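Local coordinates for protein antisigma-factor antagonist STAS (PDB 3LKL) that probably forms the cytoplasmic STAS domain of a SulP-like membrane transporter, a family of sulfate and other anion carriers, at residues T18-E22 with I48-R52. Residues are numbered along the deposited sequence; the frame is centred on the assembly and turned at random.
Sequences TYRVE and IDVSR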
loop_
_atom_site.group_PDB
_atom_site.type_symbol
_atom_site.label_atom_id
_atom_site.label_comp_id
_atom_site.label_asym_id
_atom_site.label_seq_id
_atom_site.Cartn_x
_atom_site.Cartn_y
_atom_site.Cartn_z
ATOM N N THR A 18 9.912 9.683 -12.593
ATOM C CA THR A 18 9.021 8.613 -11.978
ATOM C C THR A 18 8.979 8.812 -10.482
ATOM O O THR A 18 9.981 8.865 -9.815
ATOM C CB THR A 18 9.440 7.197 -12.444
ATOM O OG1 THR A 18 9.427 7.204 -13.860
ATOM C CG2 THR A 18 8.485 6.044 -11.984
ATOM N N TYR A 19 7.803 9.145 -9.968
ATOM C CA TYR A 19 7.555 9.129 -8.535
ATOM C C TYR A 19 7.116 7.730 -8.090
ATOM O O TYR A 19 6.192 7.189 -8.658
ATOM C CB TYR A 19 6.466 10.122 -8.170
ATOM C CG TYR A 19 6.913 11.549 -8.279
ATOM C CD1 TYR A 19 6.759 12.256 -9.453
ATOM C CD2 TYR A 19 7.452 12.202 -7.166
ATOM C CE1 TYR A 19 7.204 13.587 -9.527
ATOM C CE2 TYR A 19 7.958 13.487 -7.252
ATOM C CZ TYR A 19 7.787 14.191 -8.420
ATOM O OH TYR A 19 8.239 15.494 -8.470
ATOM N N ARG A 20 7.741 7.186 -7.034
ATOM C CA ARG A 20 7.395 5.854 -6.496
ATOM C C ARG A 20 6.721 6.067 -5.161
ATOM O O ARG A 20 7.331 6.602 -4.236
ATOM C CB ARG A 20 8.670 5.048 -6.282
ATOM C CG ARG A 20 8.489 3.607 -5.874
ATOM C CD ARG A 20 9.821 2.910 -5.770
ATOM N NE ARG A 20 10.319 2.511 -7.090
ATOM C CZ ARG A 20 11.508 1.939 -7.306
ATOM N NH1 ARG A 20 11.883 1.598 -8.544
ATOM N NH2 ARG A 20 12.341 1.706 -6.287
ATOM N N VAL A 21 5.422 5.729 -5.096
ATOM C CA VAL A 21 4.597 5.901 -3.928
ATOM C C VAL A 21 4.418 4.533 -3.291
ATOM O O VAL A 21 3.995 3.564 -3.953
ATOM C CB VAL A 21 3.231 6.462 -4.272
ATOM C CG1 VAL A 21 2.419 6.781 -2.930
ATOM C CG2 VAL A 21 3.358 7.719 -5.066
ATOM N N GLU A 22 4.776 4.475 -2.018
ATOM C CA GLU A 22 4.777 3.265 -1.201
ATOM C C GLU A 22 4.016 3.498 0.071
ATOM O O GLU A 22 4.180 4.537 0.709
ATOM C CB GLU A 22 6.209 2.894 -0.789
ATOM C CG GLU A 22 7.052 2.608 -2.006
ATOM C CD GLU A 22 8.478 2.125 -1.714
ATOM O OE1 GLU A 22 9.404 2.726 -2.315
ATOM O OE2 GLU A 22 8.642 1.140 -0.936
ATOM N N ILE A 48 3.484 8.578 -12.032
ATOM C CA ILE A 48 3.177 8.350 -10.629
ATOM C C ILE A 48 2.888 6.861 -10.475
ATOM O O ILE A 48 1.860 6.391 -10.953
ATOM C CB ILE A 48 2.010 9.255 -10.210
ATOM C CG1 ILE A 48 2.343 10.724 -10.587
ATOM C CG2 ILE A 48 1.697 9.182 -8.717
ATOM C CD1 ILE A 48 1.167 11.628 -10.284
ATOM N N ASP A 49 3.788 6.147 -9.847
ATOM C CA ASP A 49 3.653 4.729 -9.638
ATOM C C ASP A 49 3.140 4.454 -8.241
ATOM O O ASP A 49 3.835 4.608 -7.291
ATOM C CB ASP A 49 4.993 4.064 -9.903
ATOM C CG ASP A 49 4.989 2.571 -9.690
ATOM O OD1 ASP A 49 4.073 2.001 -9.171
ATOM O OD2 ASP A 49 5.946 1.950 -10.044
ATOM N N VAL A 50 1.892 4.059 -8.152
ATOM C CA VAL A 50 1.272 3.756 -6.875
ATOM C C VAL A 50 1.156 2.207 -6.603
ATOM O O VAL A 50 0.430 1.812 -5.656
ATOM C CB VAL A 50 -0.116 4.418 -6.776
ATOM C CG1 VAL A 50 0.037 5.936 -6.738
ATOM C CG2 VAL A 50 -1.030 4.009 -7.961
ATOM N N SER A 51 1.850 1.376 -7.408
ATOM C CA SER A 51 1.791 -0.092 -7.308
ATOM C C SER A 51 2.114 -0.642 -5.925
ATOM O O SER A 51 1.482 -1.631 -5.515
ATOM C CB SER A 51 2.596 -0.811 -8.406
ATOM O OG SER A 51 3.973 -0.446 -8.390
ATOM N N ARG A 52 2.954 0.066 -5.146
ATOM C CA ARG A 52 3.325 -0.376 -3.818
ATOM C C ARG A 52 2.528 0.305 -2.723
ATOM O O ARG A 52 2.992 0.394 -1.587
ATOM C CB ARG A 52 4.814 -0.057 -3.566
ATOM C CG ARG A 52 5.777 -0.868 -4.403
ATOM C CD ARG A 52 7.109 -0.128 -4.685
ATOM N NE ARG A 52 7.800 -0.770 -5.818
ATOM C CZ ARG A 52 7.741 -0.362 -7.094
ATOM N NH1 ARG A 52 7.041 0.699 -7.442
ATOM N NH2 ARG A 52 8.384 -1.025 -8.037
HETATM O O HOH W 1 10.081 0.483 -10.337
HETATM O O HOH W 2 4.742 2.333 -5.910
#
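Tyr19 and Val21 bracket Asp49 in parallel strand pairing. Asp49 N gives a hydrogen bond to Tyr19 O at 2.9 Å, nearly straight at 170°. Asp49 O accepts from Val21 N. The chain bends at Ser51 and Arg52, and the Arg52 side chain lies over the face that carries Arg20 and Asp49.

Arg52 can be followed outward. Its CB sits 3.7 Å from Val21 O. CG lies anti to the carbonyl carbon (chi1 -68°), which sends the chain alongside Glu22. There CD packs 3.8 Å from Glu22 CG. CZ and NE pass over the Arg20 side chain, and Arg20 NE lies above one guanidinium face, toward its rim. The two guanidinium planes are 34° apart. Arg52 NH1 reaches Arg20 CG at 3.6 Å. Arg52 NH1 forms a salt bridge with Asp49 OD2, 3.1 Å away, from above the carboxylate plane. This carboxylate probably offsets the closeness of the two arginines.

Asp49 OD1 accepts from Ser51 N, which closes an Asx turn, and also from Ser51 OG. With alanine in place of Asp49, Arg52 NH1 would probably lose its anionic mate, and Ser51 N and OG their shared acceptor.

On the face of Tyr19 and Ile48, Val21 CB meets Val50 CG1 at 4.1 Å. Val50 touches Ala86 of helix 83-92. The pair 16-22 and 45-50 forms the middle of the four-stranded mixed sheet of the STAS fold, packed against helices.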